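Local structure of TonB-dependent siderophore receptor (5NEC) at residues R369-D380 and S418-V429. The protein probably takes up iron-loaded siderophores, and siderophore-drug conjugates, across the outer membrane of Pseudomonas aeruginosa using TonB-coupled energy. Numbering follows the deposited sequence.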
ATOM      1  N   ARG A 369     -13.973  17.485  -0.725  1.00 52.12           N
ATOM      2  CA  ARG A 369     -14.370  17.816   0.636  1.00 53.60           C
ATOM      3  C   ARG A 369     -14.175  16.578   1.497  1.00 53.74           C
ATOM      4  O   ARG A 369     -14.757  15.548   1.187  1.00 52.39           O
ATOM      5  CB  ARG A 369     -15.827  18.242   0.651  1.00 54.93           C
ATOM      6  CG  ARG A 369     -16.325  18.725   1.996  1.00 58.84           C
ATOM      7  CD  ARG A 369     -17.698  19.361   1.856  1.00 61.88           C
ATOM      8  NE  ARG A 369     -18.175  19.942   3.110  1.00 64.96           N
ATOM      9  CZ  ARG A 369     -18.673  19.249   4.139  1.00 68.76           C
ATOM     10  NH1 ARG A 369     -18.769  17.911   4.101  1.00 69.71           N
ATOM     11  NH2 ARG A 369     -19.074  19.895   5.234  1.00 69.06           N
ATOM     12  N   GLU A 370     -13.342  16.665   2.535  1.00 56.41           N
ATOM     13  CA  GLU A 370     -13.214  15.584   3.516  1.00 58.31           C
ATOM     14  C   GLU A 370     -13.750  16.020   4.880  1.00 57.00           C
ATOM     15  O   GLU A 370     -13.374  17.068   5.376  1.00 58.69           O
ATOM     16  CB  GLU A 370     -11.770  15.085   3.653  1.00 63.49           C
ATOM     17  CG  GLU A 370     -11.572  14.172   4.882  1.00 69.87           C
ATOM     18  CD  GLU A 370     -10.533  13.067   4.727  1.00 75.62           C
ATOM     19  OE1 GLU A 370      -9.640  12.948   5.611  1.00 80.72           O
ATOM     20  OE2 GLU A 370     -10.631  12.285   3.751  1.00 80.33           O
ATOM     21  N   ASP A 371     -14.632  15.198   5.455  1.00 56.81           N
ATOM     22  CA  ASP A 371     -15.142  15.305   6.831  1.00 56.97           C
ATOM     23  C   ASP A 371     -14.478  14.207   7.626  1.00 52.49           C
ATOM     24  O   ASP A 371     -14.590  13.053   7.239  1.00 52.84           O
ATOM     25  CB  ASP A 371     -16.641  14.976   6.894  1.00 59.90           C
ATOM     26  CG  ASP A 371     -17.516  16.187   6.922  1.00 66.10           C
ATOM     27  OD1 ASP A 371     -17.287  17.092   6.072  1.00 71.47           O
ATOM     28  OD2 ASP A 371     -18.458  16.216   7.778  1.00 67.39           O
ATOM     29  N   SER A 372     -13.828  14.514   8.734  1.00 49.85           N
ATOM     30  CA  SER A 372     -13.373  13.440   9.612  1.00 51.10           C
ATOM     31  C   SER A 372     -13.781  13.705  11.049  1.00 49.70           C
ATOM     32  O   SER A 372     -13.837  14.846  11.492  1.00 50.14           O
ATOM     33  CB  SER A 372     -11.874  13.185   9.472  1.00 50.30           C
ATOM     34  OG  SER A 372     -11.134  14.203  10.064  1.00 52.24           O
ATOM     35  N   LYS A 373     -14.094  12.629  11.753  1.00 48.15           N
ATOM     36  CA  LYS A 373     -14.442  12.671  13.158  1.00 49.73           C
ATOM     37  C   LYS A 373     -13.536  11.689  13.865  1.00 47.74           C
ATOM     38  O   LYS A 373     -13.649  10.502  13.616  1.00 45.96           O
ATOM     39  CB  LYS A 373     -15.901  12.271  13.343  1.00 51.33           C
ATOM     40  CG  LYS A 373     -16.843  13.165  12.570  1.00 55.99           C
ATOM     41  CD  LYS A 373     -18.309  12.904  12.934  1.00 60.21           C
ATOM     42  CE  LYS A 373     -19.202  14.129  12.673  1.00 63.83           C
ATOM     43  NZ  LYS A 373     -20.080  13.965  11.473  1.00 65.90           N
ATOM     44  N   ARG A 374     -12.641  12.185  14.722  1.00 48.36           N
ATOM     45  CA  ARG A 374     -11.752  11.318  15.517  1.00 49.58           C
ATOM     46  C   ARG A 374     -12.183  11.294  16.989  1.00 46.37           C
ATOM     47  O   ARG A 374     -12.212  12.318  17.642  1.00 46.41           O
ATOM     48  CB  ARG A 374     -10.276  11.735  15.372  1.00 55.65           C
ATOM     49  CG  ARG A 374      -9.306  10.689  15.977  1.00 64.99           C
ATOM     50  CD  ARG A 374      -7.807  10.979  15.886  1.00 71.40           C
ATOM     51  NE  ARG A 374      -7.418  12.293  16.432  1.00 76.85           N
ATOM     52  CZ  ARG A 374      -7.182  12.589  17.717  1.00 80.21           C
ATOM     53  NH1 ARG A 374      -7.294  11.673  18.681  1.00 83.41           N
ATOM     54  NH2 ARG A 374      -6.836  13.840  18.046  1.00 82.26           N
ATOM     55  N   ASP A 375     -12.535  10.120  17.499  1.00 45.09           N
ATOM     56  CA  ASP A 375     -12.878   9.936  18.916  1.00 44.37           C
ATOM     57  C   ASP A 375     -12.025   8.776  19.471  1.00 41.86           C
ATOM     58  O   ASP A 375     -11.032   8.422  18.879  1.00 41.45           O
ATOM     59  CB  ASP A 375     -14.391   9.686  19.058  1.00 44.24           C
ATOM     60  CG  ASP A 375     -14.927   9.998  20.485  1.00 44.83           C
ATOM     61  OD1 ASP A 375     -14.649  11.093  21.013  1.00 46.68           O
ATOM     62  OD2 ASP A 375     -15.627   9.140  21.087  1.00 42.77           O
ATOM     63  N   GLY A 376     -12.384   8.215  20.616  1.00 42.59           N
ATOM     64  CA  GLY A 376     -11.684   7.082  21.185  1.00 42.55           C
ATOM     65  C   GLY A 376     -12.420   6.517  22.384  1.00 42.90           C
ATOM     66  O   GLY A 376     -13.592   6.805  22.577  1.00 42.14           O
ATOM     67  N   TYR A 377     -11.719   5.709  23.176  1.00 41.28           N
ATOM     68  CA  TYR A 377     -12.241   5.092  24.383  1.00 41.46           C
ATOM     69  C   TYR A 377     -11.413   5.544  25.588  1.00 41.98           C
ATOM     70  O   TYR A 377     -10.285   5.956  25.433  1.00 42.12           O
ATOM     71  CB  TYR A 377     -12.160   3.564  24.297  1.00 41.29           C
ATOM     72  CG  TYR A 377     -13.036   2.925  23.257  1.00 40.37           C
ATOM     73  CD1 TYR A 377     -14.380   2.622  23.527  1.00 41.09           C
ATOM     74  CD2 TYR A 377     -12.532   2.595  22.004  1.00 41.34           C
ATOM     75  CE1 TYR A 377     -15.199   2.030  22.574  1.00 40.18           C
ATOM     76  CE2 TYR A 377     -13.339   2.003  21.041  1.00 42.41           C
ATOM     77  CZ  TYR A 377     -14.673   1.729  21.329  1.00 41.94           C
ATOM     78  OH  TYR A 377     -15.448   1.124  20.373  1.00 42.17           O
ATOM     79  N   ILE A 378     -12.008   5.488  26.774  1.00 42.84           N
ATOM     80  CA  ILE A 378     -11.344   5.684  28.040  1.00 41.53           C
ATOM     81  C   ILE A 378     -11.334   4.319  28.691  1.00 40.04           C
ATOM     82  O   ILE A 378     -12.386   3.724  28.866  1.00 39.08           O
ATOM     83  CB  ILE A 378     -12.142   6.658  28.946  1.00 45.06           C
ATOM     84  CG1 ILE A 378     -12.223   8.051  28.326  1.00 47.95           C
ATOM     85  CG2 ILE A 378     -11.557   6.734  30.357  1.00 44.76           C
ATOM     86  CD1 ILE A 378     -13.488   8.765  28.753  1.00 49.62           C
ATOM     87  N   VAL A 379     -10.153   3.826  29.046  1.00 40.89           N
ATOM     88  CA  VAL A 379      -9.991   2.435  29.480  1.00 42.44           C
ATOM     89  C   VAL A 379      -9.148   2.382  30.759  1.00 45.18           C
ATOM     90  O   VAL A 379      -8.099   2.994  30.830  1.00 46.22           O
ATOM     91  CB  VAL A 379      -9.287   1.580  28.417  1.00 41.52           C
ATOM     92  CG1 VAL A 379      -9.281   0.104  28.811  1.00 42.31           C
ATOM     93  CG2 VAL A 379      -9.927   1.764  27.042  1.00 43.41           C
ATOM     94  N   ASP A 380      -9.605   1.642  31.759  1.00 46.92           N
ATOM     95  CA  ASP A 380      -8.821   1.434  32.966  1.00 48.50           C
ATOM     96  C   ASP A 380      -7.800   0.311  32.758  1.00 45.42           C
ATOM     97  O   ASP A 380      -8.172  -0.865  32.684  1.00 46.69           O
ATOM     98  CB  ASP A 380      -9.748   1.086  34.138  1.00 53.14           C
ATOM     99  CG  ASP A 380      -9.033   1.075  35.486  1.00 55.52           C
ATOM    100  OD1 ASP A 380      -7.831   1.461  35.576  1.00 55.94           O
ATOM    101  OD2 ASP A 380      -9.718   0.686  36.460  1.00 58.79           O
ATOM    102  N   SER A 418     -13.186  -0.884  33.039  1.00 51.93           N
ATOM    103  CA  SER A 418     -14.201  -0.107  32.329  1.00 54.82           C
ATOM    104  C   SER A 418     -13.686   0.335  30.955  1.00 55.06           C
ATOM    105  O   SER A 418     -12.517   0.688  30.813  1.00 55.65           O
ATOM    106  CB  SER A 418     -14.631   1.111  33.149  1.00 56.22           C
ATOM    107  OG  SER A 418     -13.501   1.864  33.536  1.00 57.95           O
ATOM    108  N   ILE A 419     -14.564   0.247  29.960  1.00 53.54           N
ATOM    109  CA  ILE A 419     -14.362   0.802  28.628  1.00 51.83           C
ATOM    110  C   ILE A 419     -15.546   1.739  28.386  1.00 52.11           C
ATOM    111  O   ILE A 419     -16.681   1.283  28.330  1.00 51.55           O
ATOM    112  CB  ILE A 419     -14.387  -0.304  27.545  1.00 50.50           C
ATOM    113  CG1 ILE A 419     -13.278  -1.333  27.785  1.00 50.38           C
ATOM    114  CG2 ILE A 419     -14.212   0.280  26.143  1.00 51.56           C
ATOM    115  CD1 ILE A 419     -13.309  -2.513  26.830  1.00 48.65           C
ATOM    116  N   THR A 420     -15.302   3.034  28.251  1.00 52.15           N
ATOM    117  CA  THR A 420     -16.347   3.945  27.783  1.00 52.30           C
ATOM    118  C   THR A 420     -15.806   4.781  26.625  1.00 51.44           C
ATOM    119  O   THR A 420     -14.634   5.126  26.611  1.00 52.99           O
ATOM    120  CB  THR A 420     -16.877   4.848  28.927  1.00 53.81           C
ATOM    121  OG1 THR A 420     -15.799   5.584  29.508  1.00 53.70           O
ATOM    122  CG2 THR A 420     -17.551   4.010  30.021  1.00 54.94           C
ATOM    123  N   ARG A 421     -16.657   5.081  25.647  1.00 50.03           N
ATOM    124  CA  ARG A 421     -16.346   6.059  24.598  1.00 48.75           C
ATOM    125  C   ARG A 421     -16.139   7.455  25.213  1.00 47.94           C
ATOM    126  O   ARG A 421     -16.831   7.813  26.156  1.00 48.12           O
ATOM    127  CB  ARG A 421     -17.489   6.122  23.580  1.00 48.45           C
ATOM    128  CG  ARG A 421     -17.513   5.005  22.555  1.00 48.32           C
ATOM    129  CD  ARG A 421     -16.408   5.187  21.516  1.00 49.93           C
ATOM    130  NE  ARG A 421     -16.565   6.414  20.726  1.00 50.17           N
ATOM    131  CZ  ARG A 421     -17.425   6.579  19.716  1.00 49.76           C
ATOM    132  NH1 ARG A 421     -18.234   5.593  19.359  1.00 47.75           N
ATOM    133  NH2 ARG A 421     -17.483   7.739  19.046  1.00 50.37           N
ATOM    134  N   LYS A 422     -15.184   8.220  24.686  1.00 46.92           N
ATOM    135  CA  LYS A 422     -14.981   9.624  25.078  1.00 48.23           C
ATOM    136  C   LYS A 422     -16.168  10.488  24.685  1.00 45.93           C
ATOM    137  O   LYS A 422     -16.551  11.373  25.427  1.00 47.20           O
ATOM    138  CB  LYS A 422     -13.738  10.236  24.399  1.00 51.17           C
ATOM    139  CG  LYS A 422     -12.423   9.767  24.943  1.00 55.52           C
ATOM    140  CD  LYS A 422     -11.236  10.432  24.260  1.00 58.18           C
ATOM    141  CE  LYS A 422      -9.937   9.770  24.731  1.00 61.39           C
ATOM    142  NZ  LYS A 422      -8.795   9.987  23.795  1.00 62.94           N
ATOM    143  N   TYR A 423     -16.706  10.244  23.490  1.00 43.59           N
ATOM    144  CA  TYR A 423     -17.752  11.058  22.906  1.00 42.26           C
ATOM    145  C   TYR A 423     -17.397  12.548  22.922  1.00 41.66           C
ATOM    146  O   TYR A 423     -18.237  13.389  23.150  1.00 41.56           O
ATOM    147  CB  TYR A 423     -19.080  10.764  23.591  1.00 41.42           C
ATOM    148  CG  TYR A 423     -19.714   9.445  23.192  1.00 40.34           C
ATOM    149  CD1 TYR A 423     -19.870   9.093  21.833  1.00 39.46           C
ATOM    150  CD2 TYR A 423     -20.190   8.545  24.166  1.00 38.68           C
ATOM    151  CE1 TYR A 423     -20.462   7.893  21.469  1.00 38.67           C
ATOM    152  CE2 TYR A 423     -20.790   7.341  23.801  1.00 37.81           C
ATOM    153  CZ  TYR A 423     -20.929   7.036  22.457  1.00 38.43           C
ATOM    154  OH  TYR A 423     -21.508   5.871  22.059  1.00 40.63           O
ATOM    155  N   ALA A 424     -16.125  12.844  22.650  1.00 41.56           N
ATOM    156  CA  ALA A 424     -15.597  14.199  22.668  1.00 40.69           C
ATOM    157  C   ALA A 424     -14.615  14.316  21.515  1.00 39.73           C
ATOM    158  O   ALA A 424     -13.418  14.439  21.718  1.00 40.98           O
ATOM    159  CB  ALA A 424     -14.924  14.475  24.010  1.00 40.64           C
ATOM    160  N   PRO A 425     -15.131  14.282  20.278  1.00 38.08           N
ATOM    161  CA  PRO A 425     -14.287  14.099  19.116  1.00 37.37           C
ATOM    162  C   PRO A 425     -13.556  15.340  18.604  1.00 36.31           C
ATOM    163  O   PRO A 425     -13.948  16.447  18.913  1.00 34.98           O
ATOM    164  CB  PRO A 425     -15.287  13.643  18.049  1.00 37.72           C
ATOM    165  CG  PRO A 425     -16.528  14.343  18.414  1.00 37.60           C
ATOM    166  CD  PRO A 425     -16.547  14.445  19.900  1.00 37.92           C
ATOM    167  N   LEU A 426     -12.518  15.121  17.800  1.00 36.37           N
ATOM    168  CA  LEU A 426     -11.950  16.178  16.969  1.00 38.73           C
ATOM    169  C   LEU A 426     -12.613  16.030  15.607  1.00 38.37           C
ATOM    170  O   LEU A 426     -12.478  14.976  14.968  1.00 38.84           O
ATOM    171  CB  LEU A 426     -10.428  16.045  16.847  1.00 40.01           C
ATOM    172  CG  LEU A 426      -9.693  16.940  15.842  1.00 41.16           C
ATOM    173  CD1 LEU A 426      -9.834  18.410  16.211  1.00 42.06           C
ATOM    174  CD2 LEU A 426      -8.218  16.535  15.821  1.00 41.87           C
ATOM    175  N   ASN A 427     -13.345  17.063  15.186  1.00 37.46           N
ATOM    176  CA  ASN A 427     -14.085  17.061  13.933  1.00 38.46           C
ATOM    177  C   ASN A 427     -13.448  18.031  12.966  1.00 39.13           C
ATOM    178  O   ASN A 427     -13.338  19.207  13.267  1.00 40.49           O
ATOM    179  CB  ASN A 427     -15.525  17.506  14.155  1.00 38.21           C
ATOM    180  CG  ASN A 427     -16.333  16.513  14.959  1.00 39.14           C
ATOM    181  OD1 ASN A 427     -16.006  15.325  15.060  1.00 39.73           O
ATOM    182  ND2 ASN A 427     -17.404  17.004  15.555  1.00 39.46           N
ATOM    183  N   THR A 428     -13.066  17.553  11.795  1.00 39.45           N
ATOM    184  CA  THR A 428     -12.356  18.354  10.822  1.00 42.66           C
ATOM    185  C   THR A 428     -13.084  18.360   9.475  1.00 44.91           C
ATOM    186  O   THR A 428     -13.490  17.306   8.989  1.00 43.72           O
ATOM    187  CB  THR A 428     -10.936  17.795  10.616  1.00 43.70           C
ATOM    188  OG1 THR A 428     -10.317  17.562  11.896  1.00 43.85           O
ATOM    189  CG2 THR A 428     -10.086  18.764   9.777  1.00 43.92           C
ATOM    190  N   VAL A 429     -13.241  19.544   8.884  1.00 47.74           N
ATOM    191  CA  VAL A 429     -13.817  19.693   7.550  1.00 50.19           C
ATOM    192  C   VAL A 429     -12.758  20.321   6.639  1.00 53.69           C
ATOM    193  O   VAL A 429     -12.333  21.450   6.885  1.00 53.48           O
ATOM    194  CB  VAL A 429     -15.093  20.561   7.584  1.00 50.24           C
ATOM    195  CG1 VAL A 429     -15.622  20.814   6.173  1.00 51.04           C
ATOM    196  CG2 VAL A 429     -16.157  19.889   8.453  1.00 49.14           C
TER
HETATM  197  O   HOH W   1     -10.554  15.027  12.785  1.00 37.16           O
HETATM  198  O   HOH W   2     -12.129  -0.352  35.744  1.00 52.93           O
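R421 lays its CD over one face of the Y377 ring, a CH-pi contact 3.9 Å from the ring centroid and displaced toward the rim, while CG2 of I419 meets Y377 CD1 obliquely. Y377 OH is held by D310. The R421 guanidinium stands 74° to that ring; CE1 of Y423 covers one of its faces, and the D375 carboxylate occupies its edge. R421 CB in turn lies over one face of the Y423 ring, toward its rim. Bends at chi2 (-74°) and chi3 (-63°) fold the R421 chain back to this carboxylate, which it grips side-on in a salt bridge: R421 NE reaches the anti lone pair of D375 OD2 at 2.9 Å, and R421 NH2 approaches D375 OD2 from above the carboxylate plane at 3.1 Å.

A buried carboxylate can organise a loop, and D375 illustrates how. Its OD2 also takes the Y423 N-H on the syn lone pair, and D375 OD1 accepts from A424 N at 2.8 Å, so four N-H groups converge on one side chain and probably stabilise its negative charge. Flanking this turn, K422 N bonds to G376 O, and paired backbone bonds join I378 with T420 and R374 with L426. Further along, a water bridges S372 OG, T428 OG1 and L426 O. Between R374 and Y377 the register shifts by two residues, where loop 422-425 faces G376, leaving two separate antiparallel pairings within neighbouring strands of the TonB-dependent receptor beta-barrel.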